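Phosphoribosylaminoimidazole carboxylase (Bombyx mori, PDB 4JA0) is a bifunctional enzyme of purine biosynthesis that probably carboxylates aminoimidazole ribonucleotide and then joins the product to aspartate to give SAICAR. Local coordinates at residues I59-N64 with T87-K92; R104-G109 with R217-G222; T125-E130 with A171-F176; E280-I285 with I327-R332; I349-P354 with A375-P380. All blocks are in the same frame, centred on the assembly; numbering follows the deposited sequence.

Interaction 1. Residues I59-N64 with T87-K92; sequences ISNQTN and TAFLSK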
# COMPACT_ATOMS: atom_id res chain seq x y z
N ILE A 59 -57.27 -34.45 12.25
CA ILE A 59 -55.89 -34.63 12.67
C ILE A 59 -54.94 -34.20 11.56
O ILE A 59 -53.99 -33.45 11.79
CB ILE A 59 -55.58 -36.12 12.99
CG1 ILE A 59 -56.54 -36.67 14.05
CG2 ILE A 59 -54.12 -36.29 13.39
CD1 ILE A 59 -56.34 -36.06 15.42
N SER A 60 -55.21 -34.66 10.35
CA SER A 60 -54.40 -34.29 9.20
C SER A 60 -54.40 -32.80 8.93
O SER A 60 -53.33 -32.20 8.83
CB SER A 60 -54.86 -35.04 7.96
OG SER A 60 -54.60 -36.42 8.09
N ASN A 61 -55.58 -32.20 8.87
CA ASN A 61 -55.71 -30.79 8.54
C ASN A 61 -54.89 -29.94 9.52
O ASN A 61 -54.15 -29.03 9.12
CB ASN A 61 -57.19 -30.37 8.56
CG ASN A 61 -57.44 -29.07 7.82
OD1 ASN A 61 -57.25 -28.98 6.62
ND2 ASN A 61 -57.91 -28.05 8.54
N GLN A 62 -54.97 -30.28 10.80
CA GLN A 62 -54.20 -29.54 11.78
C GLN A 62 -52.70 -29.81 11.65
O GLN A 62 -51.90 -28.89 11.75
CB GLN A 62 -54.67 -29.84 13.21
CG GLN A 62 -56.05 -29.32 13.54
CD GLN A 62 -56.44 -29.69 14.95
OE1 GLN A 62 -56.43 -30.86 15.32
NE2 GLN A 62 -56.80 -28.68 15.73
N THR A 63 -52.34 -31.07 11.41
CA THR A 63 -50.94 -31.42 11.25
C THR A 63 -50.39 -30.59 10.10
O THR A 63 -49.40 -29.87 10.23
CB THR A 63 -50.74 -32.91 10.92
OG1 THR A 63 -51.34 -33.73 11.94
CG2 THR A 63 -49.25 -33.23 10.76
N ASN A 64 -51.10 -30.64 8.99
CA ASN A 64 -50.72 -29.94 7.79
C ASN A 64 -50.57 -28.42 7.95
O ASN A 64 -49.56 -27.86 7.56
CB ASN A 64 -51.79 -30.19 6.75
CG ASN A 64 -51.32 -29.89 5.41
OD1 ASN A 64 -50.22 -30.28 5.03
ND2 ASN A 64 -52.11 -29.12 4.67
N THR A 87 -61.43 -29.49 9.18
CA THR A 87 -61.07 -30.56 8.26
C THR A 87 -60.61 -30.04 6.90
O THR A 87 -60.13 -30.81 6.06
CB THR A 87 -62.27 -31.49 8.03
OG1 THR A 87 -63.44 -30.68 7.81
CG2 THR A 87 -62.50 -32.37 9.25
N ALA A 88 -60.71 -28.73 6.71
CA ALA A 88 -60.40 -28.12 5.41
C ALA A 88 -59.50 -26.89 5.52
O ALA A 88 -59.38 -26.28 6.58
CB ALA A 88 -61.69 -27.79 4.66
N PHE A 89 -58.85 -26.55 4.41
CA PHE A 89 -58.07 -25.31 4.35
C PHE A 89 -58.10 -24.62 2.98
O PHE A 89 -58.38 -25.25 1.96
CB PHE A 89 -56.61 -25.54 4.77
CG PHE A 89 -55.80 -26.36 3.80
CD1 PHE A 89 -55.25 -25.77 2.66
CD2 PHE A 89 -55.56 -27.70 4.04
CE1 PHE A 89 -54.51 -26.51 1.77
CE2 PHE A 89 -54.81 -28.44 3.16
CZ PHE A 89 -54.28 -27.85 2.02
N LEU A 90 -57.76 -23.33 2.99
CA LEU A 90 -57.70 -22.52 1.79
C LEU A 90 -56.31 -22.50 1.20
O LEU A 90 -55.32 -22.23 1.90
CB LEU A 90 -58.15 -21.09 2.08
CG LEU A 90 -59.63 -21.11 2.40
CD1 LEU A 90 -60.09 -19.82 3.08
CD2 LEU A 90 -60.38 -21.36 1.10
N SER A 91 -56.27 -22.73 -0.10
CA SER A 91 -55.03 -22.87 -0.84
C SER A 91 -55.06 -21.94 -2.03
O SER A 91 -56.12 -21.70 -2.62
CB SER A 91 -54.90 -24.33 -1.29
OG SER A 91 -53.87 -24.51 -2.26
N LYS A 92 -53.90 -21.40 -2.39
CA LYS A 92 -53.78 -20.65 -3.64
C LYS A 92 -53.91 -21.65 -4.80
O LYS A 92 -53.26 -22.70 -4.79
CB LYS A 92 -52.45 -19.88 -3.68

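Interaction 2. Residues R104-G109 with R217-G222; sequences RRLATG and RLWPSG. With SO4 (sulfate ion), chain J.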
# COMPACT_ATOMS: atom_id res chain seq x y z
N ARG A 104 -34.74 -38.54 1.72
CA ARG A 104 -34.38 -39.50 2.76
C ARG A 104 -33.11 -39.09 3.47
O ARG A 104 -32.17 -38.63 2.84
CB ARG A 104 -34.11 -40.87 2.14
CG ARG A 104 -35.13 -41.28 1.14
CD ARG A 104 -34.75 -42.60 0.52
NE ARG A 104 -35.60 -42.90 -0.62
CZ ARG A 104 -36.78 -43.51 -0.53
NH1 ARG A 104 -37.25 -43.88 0.67
NH2 ARG A 104 -37.48 -43.74 -1.62
N ARG A 105 -33.06 -39.32 4.78
CA ARG A 105 -31.82 -39.12 5.52
C ARG A 105 -31.19 -40.49 5.78
O ARG A 105 -29.97 -40.63 5.78
CB ARG A 105 -32.09 -38.36 6.83
CG ARG A 105 -30.92 -38.30 7.81
CD ARG A 105 -29.74 -37.52 7.25
NE ARG A 105 -29.92 -36.08 7.33
CZ ARG A 105 -29.10 -35.19 6.78
NH1 ARG A 105 -28.04 -35.61 6.10
NH2 ARG A 105 -29.34 -33.89 6.89
N LEU A 106 -32.05 -41.49 5.94
CA LEU A 106 -31.63 -42.85 6.23
C LEU A 106 -32.14 -43.76 5.15
O LEU A 106 -33.09 -43.41 4.45
CB LEU A 106 -32.27 -43.33 7.53
CG LEU A 106 -31.81 -42.78 8.87
CD1 LEU A 106 -32.62 -43.42 9.94
CD2 LEU A 106 -30.37 -43.17 9.06
N ALA A 107 -31.54 -44.94 5.01
CA ALA A 107 -32.09 -45.96 4.13
C ALA A 107 -33.16 -46.79 4.86
O ALA A 107 -32.89 -47.45 5.88
CB ALA A 107 -30.98 -46.86 3.60
N THR A 108 -34.39 -46.72 4.35
CA THR A 108 -35.46 -47.55 4.88
C THR A 108 -36.56 -47.61 3.84
O THR A 108 -36.48 -46.92 2.82
CB THR A 108 -36.03 -46.99 6.19
OG1 THR A 108 -36.78 -48.01 6.87
CG2 THR A 108 -36.93 -45.79 5.89
N GLY A 109 -37.59 -48.42 4.11
CA GLY A 109 -38.74 -48.50 3.23
C GLY A 109 -38.48 -49.19 1.90
O GLY A 109 -37.71 -50.16 1.80
N ARG A 217 -41.97 -40.18 7.52
CA ARG A 217 -41.60 -41.31 8.35
C ARG A 217 -40.93 -40.75 9.61
O ARG A 217 -39.88 -40.11 9.53
CB ARG A 217 -40.68 -42.23 7.56
CG ARG A 217 -40.49 -43.60 8.13
CD ARG A 217 -39.94 -44.52 7.06
NE ARG A 217 -40.99 -45.15 6.26
CZ ARG A 217 -40.87 -45.50 4.98
NH1 ARG A 217 -39.74 -45.25 4.30
NH2 ARG A 217 -41.88 -46.08 4.35
N LEU A 218 -41.55 -40.95 10.76
CA LEU A 218 -41.08 -40.31 11.99
C LEU A 218 -40.62 -41.30 13.03
O LEU A 218 -41.38 -42.16 13.44
CB LEU A 218 -42.21 -39.49 12.61
CG LEU A 218 -42.02 -37.97 12.68
CD1 LEU A 218 -43.15 -37.32 13.43
CD2 LEU A 218 -40.72 -37.69 13.38
N TRP A 219 -39.38 -41.16 13.51
CA TRP A 219 -38.94 -42.01 14.62
C TRP A 219 -38.60 -41.21 15.88
O TRP A 219 -37.68 -40.41 15.90
CB TRP A 219 -37.72 -42.83 14.20
CG TRP A 219 -37.95 -43.75 13.03
CD1 TRP A 219 -39.15 -44.02 12.42
CD2 TRP A 219 -36.97 -44.53 12.35
NE1 TRP A 219 -38.96 -44.91 11.39
CE2 TRP A 219 -37.63 -45.24 11.33
CE3 TRP A 219 -35.58 -44.69 12.50
CZ2 TRP A 219 -36.95 -46.09 10.45
CZ3 TRP A 219 -34.91 -45.54 11.64
CH2 TRP A 219 -35.60 -46.24 10.63
N PRO A 220 -39.34 -41.47 16.97
CA PRO A 220 -38.94 -40.89 18.26
C PRO A 220 -37.67 -41.55 18.76
O PRO A 220 -37.53 -42.78 18.63
CB PRO A 220 -40.11 -41.25 19.18
CG PRO A 220 -41.28 -41.37 18.26
CD PRO A 220 -40.72 -41.98 17.00
N SER A 221 -36.75 -40.74 19.27
CA SER A 221 -35.46 -41.21 19.79
C SER A 221 -34.64 -41.91 18.72
O SER A 221 -33.70 -42.63 19.04
CB SER A 221 -35.64 -42.12 21.01
OG SER A 221 -36.12 -41.39 22.13
N GLY A 222 -35.02 -41.71 17.46
CA GLY A 222 -34.35 -42.35 16.35
C GLY A 222 -34.58 -43.85 16.39
O GLY A 222 -33.86 -44.62 15.73
S SO4 J . -40.73 -45.62 0.35
O1 SO4 J . -41.79 -46.56 0.72
O2 SO4 J . -39.47 -46.28 0.65
O3 SO4 J . -40.82 -45.31 -1.08
O4 SO4 J . -40.83 -44.38 1.13

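Interaction 3. Residues T125-E130 with A171-F176; sequences TPPKQE and ATILIF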
# COMPACT_ATOMS: atom_id res chain seq x y z
N THR A 125 -25.85 -38.35 3.19
CA THR A 125 -25.27 -37.06 3.41
C THR A 125 -24.67 -36.52 2.12
O THR A 125 -23.63 -36.99 1.67
CB THR A 125 -24.18 -37.14 4.48
OG1 THR A 125 -24.73 -37.47 5.77
CG2 THR A 125 -23.63 -35.85 4.58
N PRO A 126 -25.33 -35.52 1.50
CA PRO A 126 -26.54 -34.82 1.91
C PRO A 126 -27.77 -35.71 1.72
O PRO A 126 -27.63 -36.83 1.22
CB PRO A 126 -26.56 -33.62 0.95
CG PRO A 126 -25.93 -34.08 -0.22
CD PRO A 126 -24.84 -35.02 0.21
N PRO A 127 -28.95 -35.24 2.16
CA PRO A 127 -30.11 -36.12 2.02
C PRO A 127 -30.33 -36.53 0.58
O PRO A 127 -30.21 -35.71 -0.34
CB PRO A 127 -31.28 -35.23 2.48
CG PRO A 127 -30.66 -34.22 3.36
CD PRO A 127 -29.31 -33.95 2.77
N LYS A 128 -30.63 -37.82 0.40
CA LYS A 128 -30.97 -38.39 -0.89
C LYS A 128 -32.29 -37.78 -1.34
O LYS A 128 -33.23 -37.65 -0.54
CB LYS A 128 -31.16 -39.89 -0.74
CG LYS A 128 -31.14 -40.70 -2.04
CD LYS A 128 -29.74 -41.08 -2.43
CE LYS A 128 -29.73 -41.84 -3.73
NZ LYS A 128 -28.35 -42.23 -4.08
N GLN A 129 -32.37 -37.41 -2.61
CA GLN A 129 -33.62 -36.88 -3.13
C GLN A 129 -33.99 -37.56 -4.45
O GLN A 129 -33.20 -37.59 -5.38
CB GLN A 129 -33.58 -35.33 -3.15
CG GLN A 129 -33.97 -34.61 -4.43
CD GLN A 129 -35.42 -34.80 -4.86
OE1 GLN A 129 -36.19 -35.55 -4.27
NE2 GLN A 129 -35.78 -34.13 -5.93
N GLU A 130 -35.18 -38.16 -4.47
CA GLU A 130 -35.67 -38.95 -5.60
C GLU A 130 -37.02 -38.48 -6.11
O GLU A 130 -37.79 -37.83 -5.40
CB GLU A 130 -35.76 -40.42 -5.21
CG GLU A 130 -34.43 -40.96 -4.77
CD GLU A 130 -34.47 -42.37 -4.24
OE1 GLU A 130 -35.43 -42.72 -3.51
OE2 GLU A 130 -33.52 -43.12 -4.56
N ALA A 171 -35.37 -27.23 -3.29
CA ALA A 171 -36.44 -26.89 -2.35
C ALA A 171 -36.85 -28.08 -1.50
O ALA A 171 -37.07 -27.95 -0.30
CB ALA A 171 -37.65 -26.35 -3.09
N THR A 172 -36.93 -29.25 -2.12
CA THR A 172 -37.35 -30.45 -1.42
C THR A 172 -36.33 -30.79 -0.33
O THR A 172 -36.71 -31.07 0.81
CB THR A 172 -37.53 -31.65 -2.40
OG1 THR A 172 -38.45 -31.29 -3.44
CG2 THR A 172 -38.04 -32.90 -1.69
N ILE A 173 -35.05 -30.76 -0.67
CA ILE A 173 -34.03 -31.04 0.32
C ILE A 173 -34.12 -30.04 1.46
O ILE A 173 -34.01 -30.41 2.63
CB ILE A 173 -32.63 -31.00 -0.28
CG1 ILE A 173 -32.52 -32.04 -1.39
CG2 ILE A 173 -31.59 -31.23 0.79
CD1 ILE A 173 -31.22 -31.96 -2.16
N LEU A 174 -34.35 -28.77 1.12
CA LEU A 174 -34.42 -27.69 2.11
C LEU A 174 -35.56 -27.85 3.11
O LEU A 174 -35.37 -27.69 4.31
CB LEU A 174 -34.54 -26.35 1.39
CG LEU A 174 -34.51 -25.08 2.22
CD1 LEU A 174 -33.40 -25.20 3.23
CD2 LEU A 174 -34.25 -23.90 1.33
N ILE A 175 -36.74 -28.20 2.60
CA ILE A 175 -37.94 -28.40 3.42
C ILE A 175 -37.74 -29.58 4.37
O ILE A 175 -38.14 -29.52 5.53
CB ILE A 175 -39.16 -28.65 2.53
CG1 ILE A 175 -39.59 -27.34 1.89
CG2 ILE A 175 -40.32 -29.29 3.30
CD1 ILE A 175 -40.49 -27.54 0.69
N PHE A 176 -37.13 -30.64 3.85
CA PHE A 176 -36.74 -31.75 4.68
C PHE A 176 -35.78 -31.28 5.79
O PHE A 176 -35.95 -31.62 6.96
CB PHE A 176 -36.06 -32.83 3.85
CG PHE A 176 -35.60 -33.98 4.67
CD1 PHE A 176 -36.43 -35.05 4.91
CD2 PHE A 176 -34.35 -33.95 5.30
CE1 PHE A 176 -36.01 -36.10 5.70
CE2 PHE A 176 -33.92 -34.99 6.10
CZ PHE A 176 -34.74 -36.06 6.30

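Interaction 4. Residues E280-I285 with I327-R332; sequences EHCQKI and IAVAGR. With SO4 (sulfate ion), chain G.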
# COMPACT_ATOMS: atom_id res chain seq x y z
N GLU A 280 -27.11 5.51 9.44
CA GLU A 280 -27.60 4.84 8.24
C GLU A 280 -26.93 3.47 8.06
O GLU A 280 -27.59 2.49 7.70
CB GLU A 280 -27.32 5.73 7.03
CG GLU A 280 -28.36 6.83 6.77
CD GLU A 280 -28.44 7.20 5.29
OE1 GLU A 280 -27.60 6.70 4.50
OE2 GLU A 280 -29.32 8.00 4.92
N HIS A 281 -25.62 3.41 8.36
CA HIS A 281 -24.88 2.16 8.25
C HIS A 281 -25.48 1.13 9.19
O HIS A 281 -25.72 -0.01 8.81
CB HIS A 281 -23.40 2.38 8.59
CG HIS A 281 -22.59 1.12 8.65
ND1 HIS A 281 -22.14 0.47 7.52
CD2 HIS A 281 -22.16 0.39 9.70
CE1 HIS A 281 -21.45 -0.61 7.88
NE2 HIS A 281 -21.46 -0.68 9.20
N CYS A 282 -25.76 1.54 10.43
CA CYS A 282 -26.32 0.64 11.43
C CYS A 282 -27.74 0.20 11.10
O CYS A 282 -28.12 -0.94 11.37
CB CYS A 282 -26.30 1.33 12.80
SG CYS A 282 -24.63 1.65 13.40
N GLN A 283 -28.50 1.11 10.53
CA GLN A 283 -29.86 0.82 10.10
C GLN A 283 -29.85 -0.21 8.96
O GLN A 283 -30.74 -1.05 8.88
CB GLN A 283 -30.58 2.11 9.72
CG GLN A 283 -30.99 2.93 10.93
CD GLN A 283 -31.59 4.29 10.58
OE1 GLN A 283 -32.34 4.88 11.37
NE2 GLN A 283 -31.27 4.79 9.39
N LYS A 284 -28.82 -0.18 8.11
CA LYS A 284 -28.66 -1.22 7.09
C LYS A 284 -28.38 -2.58 7.71
O LYS A 284 -28.80 -3.62 7.15
CB LYS A 284 -27.53 -0.89 6.11
CG LYS A 284 -27.89 0.13 5.05
CD LYS A 284 -26.76 0.23 4.03
CE LYS A 284 -27.06 1.27 2.97
NZ LYS A 284 -26.16 1.15 1.77
N ILE A 285 -27.64 -2.60 8.81
CA ILE A 285 -27.41 -3.84 9.54
C ILE A 285 -28.71 -4.26 10.15
O ILE A 285 -29.13 -5.41 9.99
CB ILE A 285 -26.37 -3.69 10.66
CG1 ILE A 285 -25.04 -3.21 10.09
CG2 ILE A 285 -26.20 -5.03 11.39
CD1 ILE A 285 -23.97 -3.03 11.11
N ILE A 327 -22.41 -6.12 17.78
CA ILE A 327 -21.80 -5.62 16.55
C ILE A 327 -21.19 -4.26 16.80
O ILE A 327 -21.88 -3.35 17.29
CB ILE A 327 -22.82 -5.57 15.40
CG1 ILE A 327 -23.24 -7.01 15.03
CG2 ILE A 327 -22.24 -4.81 14.18
CD1 ILE A 327 -24.38 -7.09 14.06
N ALA A 328 -19.89 -4.14 16.50
CA ALA A 328 -19.16 -2.88 16.72
C ALA A 328 -18.93 -2.10 15.45
O ALA A 328 -18.18 -2.54 14.55
CB ALA A 328 -17.82 -3.15 17.42
N VAL A 329 -19.53 -0.91 15.41
CA VAL A 329 -19.42 0.00 14.27
C VAL A 329 -18.67 1.29 14.65
O VAL A 329 -19.21 2.18 15.29
CB VAL A 329 -20.81 0.36 13.73
CG1 VAL A 329 -20.70 1.33 12.55
CG2 VAL A 329 -21.56 -0.88 13.32
N ALA A 330 -17.41 1.37 14.24
CA ALA A 330 -16.61 2.55 14.57
C ALA A 330 -15.72 2.94 13.40
O ALA A 330 -14.88 2.15 12.95
CB ALA A 330 -15.77 2.30 15.82
N GLY A 331 -15.91 4.15 12.89
CA GLY A 331 -15.05 4.67 11.83
C GLY A 331 -13.65 4.98 12.35
O GLY A 331 -13.38 4.83 13.56
N ARG A 332 -12.76 5.37 11.44
CA ARG A 332 -11.37 5.64 11.78
C ARG A 332 -10.74 4.49 12.58
O ARG A 332 -11.05 3.33 12.35
CB ARG A 332 -11.22 6.97 12.54
CG ARG A 332 -11.60 8.22 11.73
CD ARG A 332 -11.48 9.47 12.59
NE ARG A 332 -11.87 10.70 11.90
CZ ARG A 332 -11.67 11.92 12.40
NH1 ARG A 332 -11.10 12.08 13.60
NH2 ARG A 332 -12.05 12.99 11.70
S SO4 G . -12.81 11.01 8.30
O1 SO4 G . -13.09 10.30 7.04
O2 SO4 G . -13.22 12.41 8.19
O3 SO4 G . -13.54 10.40 9.41
O4 SO4 G . -11.36 10.91 8.52

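Interaction 5. Residues I349-P354 with A375-P380; sequences INCPPP and ATVIYP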
# COMPACT_ATOMS: atom_id res chain seq x y z
N ILE A 349 -18.56 -8.72 16.75
CA ILE A 349 -18.25 -8.56 15.32
C ILE A 349 -18.04 -7.10 14.97
O ILE A 349 -18.87 -6.24 15.34
CB ILE A 349 -19.37 -9.14 14.40
CG1 ILE A 349 -19.73 -10.56 14.84
CG2 ILE A 349 -18.93 -9.14 12.94
CD1 ILE A 349 -21.00 -11.06 14.20
N ASN A 350 -16.93 -6.82 14.28
CA ASN A 350 -16.60 -5.48 13.79
C ASN A 350 -17.10 -5.20 12.38
O ASN A 350 -16.66 -5.85 11.42
CB ASN A 350 -15.10 -5.29 13.77
CG ASN A 350 -14.51 -5.31 15.12
OD1 ASN A 350 -15.06 -4.70 16.04
ND2 ASN A 350 -13.37 -5.97 15.27
N CYS A 351 -17.94 -4.18 12.24
CA CYS A 351 -18.39 -3.77 10.93
C CYS A 351 -18.14 -2.28 10.73
O CYS A 351 -19.01 -1.45 10.96
CB CYS A 351 -19.87 -4.13 10.74
SG CYS A 351 -20.49 -3.85 9.05
N PRO A 352 -16.93 -1.93 10.30
CA PRO A 352 -16.64 -0.52 10.04
C PRO A 352 -17.56 -0.02 8.94
O PRO A 352 -17.96 -0.80 8.07
CB PRO A 352 -15.20 -0.54 9.56
CG PRO A 352 -14.64 -1.82 10.10
CD PRO A 352 -15.76 -2.79 10.07
N PRO A 353 -17.96 1.24 9.02
CA PRO A 353 -18.78 1.86 7.98
C PRO A 353 -17.92 2.11 6.76
O PRO A 353 -16.69 2.07 6.89
CB PRO A 353 -19.26 3.17 8.62
CG PRO A 353 -18.27 3.46 9.72
CD PRO A 353 -17.75 2.13 10.19
N PRO A 354 -18.53 2.32 5.59
CA PRO A 354 -17.79 2.56 4.34
C PRO A 354 -17.04 3.89 4.38
O PRO A 354 -17.51 4.87 4.96
CB PRO A 354 -18.89 2.65 3.30
CG PRO A 354 -20.08 2.12 3.92
CD PRO A 354 -19.98 2.41 5.36
N ALA A 375 -14.00 -10.58 15.74
CA ALA A 375 -13.96 -10.97 14.31
C ALA A 375 -14.38 -9.77 13.45
O ALA A 375 -15.14 -8.91 13.91
CB ALA A 375 -14.88 -12.17 14.01
N THR A 376 -13.92 -9.73 12.21
CA THR A 376 -14.12 -8.57 11.36
C THR A 376 -14.82 -8.93 10.04
O THR A 376 -14.57 -9.98 9.38
CB THR A 376 -12.79 -7.84 11.10
OG1 THR A 376 -12.22 -7.41 12.35
CG2 THR A 376 -12.99 -6.63 10.20
N VAL A 377 -15.74 -8.04 9.68
CA VAL A 377 -16.60 -8.16 8.51
C VAL A 377 -16.60 -6.76 7.87
O VAL A 377 -16.31 -5.78 8.56
CB VAL A 377 -18.01 -8.59 8.98
CG1 VAL A 377 -19.09 -7.68 8.43
CG2 VAL A 377 -18.30 -10.04 8.66
N ILE A 378 -16.88 -6.65 6.58
CA ILE A 378 -16.71 -5.37 5.89
C ILE A 378 -17.99 -4.73 5.30
O ILE A 378 -18.02 -3.52 5.01
CB ILE A 378 -15.59 -5.52 4.85
CG1 ILE A 378 -14.32 -4.85 5.36
CG2 ILE A 378 -15.97 -4.99 3.47
CD1 ILE A 378 -13.23 -4.90 4.30
N TYR A 379 -19.04 -5.53 5.16
CA TYR A 379 -20.33 -5.04 4.66
C TYR A 379 -21.43 -5.23 5.69
O TYR A 379 -21.44 -6.22 6.43
CB TYR A 379 -20.70 -5.75 3.35
CG TYR A 379 -19.60 -5.74 2.34
CD1 TYR A 379 -19.32 -4.59 1.61
CD2 TYR A 379 -18.82 -6.87 2.11
CE1 TYR A 379 -18.29 -4.56 0.68
CE2 TYR A 379 -17.79 -6.86 1.18
CZ TYR A 379 -17.53 -5.69 0.47
OH TYR A 379 -16.52 -5.65 -0.46
N PRO A 380 -22.37 -4.27 5.76
CA PRO A 380 -23.46 -4.33 6.74
C PRO A 380 -24.33 -5.58 6.61
O PRO A 380 -24.66 -6.19 7.64
CB PRO A 380 -24.29 -3.07 6.43
CG PRO A 380 -23.90 -2.67 5.07
CD PRO A 380 -22.47 -3.07 4.92

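Interaction 1. Residues I59-N64 with T87-K92
The amide of Asn61 approaches the Phe89 ring at its edge, the two planes only 20° apart, with OD1 3.3 Å from CD2 of Phe89. With CG anti to the backbone N (chi1 -162°), the Asn61 amide reaches out from the helix and comes alongside the strand backbone. There ND2 donates to Ala88 O at 3.0 Å, the donor standing well above the carbonyl plane. OD1 has its own partner in Lys39 NZ, on the neighbouring strand 36-43, so both ends of the amide are bound and its rotation is fixed. This is helix 57-74 laid over the antiparallel sheet of the N-terminal part of the SAICAR synthetase domain, where strand 88-91 pairs with strands 36-43 and 80-83. An alanine at Asn61 is likely to leave Ala88 O without this donor and Lys39 NZ without this acceptor. One helical turn on, Asn64 crosses Phe89 at about a right angle, its ND2 coming obliquely to CE2 of Phe89 at 3.2 Å, while OD1 accepts from Ile211 N. Phe89 carries its ring between the backbone N and the carbonyl carbon (chi1 70°), which turns it up to both asparagines, and it also makes an edge-to-face pair with Phe80.

Interaction 2. Residues R104-G109 with R217-G222
Sulfate O2 takes a hydrogen bond from Arg104 NH1 at 3.3 Å, while Arg217, from the other segment, brings its NH1 to within 3.5 Å of O4 of the same anion. Ser110 N also donates to this sulfate, which probably came from the crystallisation liquor. Arg104 is extended from CG to NE and presents the edge of its guanidinium; Arg217 bends at chi3 (-88°) to bring its own group round. Thr108 sits against that bend, its CG2 3.3 Å from Arg217 NH1, with OG1 turned to Glu120. Further from the anion the contact becomes apolar, Leu106 CD1 approaching Trp219 CZ3 obliquely at 3.6 Å where Trp219 stands on strand 216-220 of the SAICAR synthetase sheet. Asp192, in a salt bridge, and Gln231 hold the Arg217 guanidinium in place. A leucine in place of Arg217 would probably leave Asp192 without its ionic mate and strip one positive charge from beside the sulfate. Two arginines and a backbone N-H converging on one tetrahedral anion are consistent with a site suited to a phosphate group, such as the substrates of this enzyme carry, although the sulfate by itself does not identify the ligand.

Interaction 3. Residues T125-E130 with A171-F176
Ile173 packs against Pro127 and Gln129 where helix 162-183 lies across the antiparallel sheet of the SAICAR synthetase domain, a helix-on-sheet layer in which the segment axes pass 9.1 Å apart at 134°. The CB of Ile173 points toward the strand, and from it the two branches part company. CG2, anti to the backbone N, goes to the proline and lies 4.1 Å from Pro127 CG, with Pro127 CD equally near. CG1, beside the backbone N (chi1 -60°), turns instead to the next residue facing the helix and meets Gln129 CB at 3.9 Å. Beyond it the terminal CD1 stays close to the same methylene, 4.2 Å from Gln129 CB. One branched side chain thus spans two residues, Pro127 and Gln129, that both face the helix. Lys128 between them has its CB directed away; its NZ forms a salt bridge with Glu146 of a neighbouring subunit. Thr172 lies beside this patch and reaches Trp101 and Thr103 of the adjacent strand 100-104, its OG1 satisfied by Met168 O one turn back in the helix. At the corner before Pro127, a cis peptide bond precedes Pro126, which touches Gln315 of another neighbouring subunit. One turn further along the helix, Phe176, with CG anti to the backbone N (chi1 178°), brings CD2 obliquely to Pro127 CG at 4.2 Å.

Interaction 4. Residues E280-I285 with I327-R332
A histidine ring serves here as an apolar surface: His281 turns CD2 toward Val329, with CG1 of Val329 oblique to the ring and CG2 in plane at its edge, 3.9 Å from CD2. The polar side of the ring is engaged too, since NE2 makes a weak hydrogen bond to Cys351 O. Val329 is the hub of the contact, for its CG2 also lies 4.0 Å from Cys282 SG and 3.9 Å from Ile285 CD1. Ile285 and Ile327 lie alongside each other, running in opposing senses, with CG2 of Ile285 3.8 Å from CD1 of Ile327. Past the strand end, Arg332 leaves this patch and donates from NE to O3 of a sulfate at 3.0 Å in a nearly straight bond (168°). Helix 279-291 runs roughly antiparallel to strand 323-329, their short segments inclined at 157°. It covers one face of the parallel sheet of the AIR carboxylase domain, reaching Met273 on strand 267-273 and Leu298 on strand 296-300, with Pro380 of helix 380-391 beside it.

Interaction 5. Residues I349-P354 with A375-P380
Asn350 is held to the neighbouring strand through both of its backbone polar groups: its N donates to Ala375 O at 2.8 Å, and its O accepts from Val377 N at 2.9 Å. Both bonds are nearly straight, as expected of parallel pairing, here only two bridged pairs long. On the face carrying Ile349 and Ala375, CG2 of Ile349 packs against Val377 CB, beyond the paired residues, at 4.1 Å. Where the strands give way to loop, Cys351 swings SG anti to its N (chi1 -172°), which takes the sulfur to Pro380 CA at 3.8 Å. Met386 and Ala383 of helix 380-391 back this patch, and Ala328 bonds to the other side of segment 349-354. Thr376 makes backbone hydrogen bonds to a neighbouring subunit, and the Tyr379 ring, near a bound sulfate, forms a cation-pi pair with Arg332 of another. Strands 348-350 and 375-376, linked through helix 358-361, form a beta-alpha-beta unit at the end, within this chain, of the five-stranded parallel sheet, order 2-1-3-4-5, of the AIR carboxylase domain.

How the interactions relate
The five contacts fall into two groups, one per catalytic domain. In the SAICAR synthetase part, interactions 2 and 3 have centres about 14 Å apart and join directly: Arg104 NE makes a salt bridge to Glu130 OE1 at 2.9 Å, so the residue that grips one sulfate is steadied by the strand packed in interaction 3. Interaction 1 lies about 24 Å from the centres of both. In the AIR carboxylase part, interactions 4 and 5, about 7 Å apart between centres, share a sheet through Ala328, whose O lies 2.8 Å from Cys351 N. The Arg332–Tyr379 pair links these two contacts across subunits. Between the groups, centres stand about 34 to 45 Å apart.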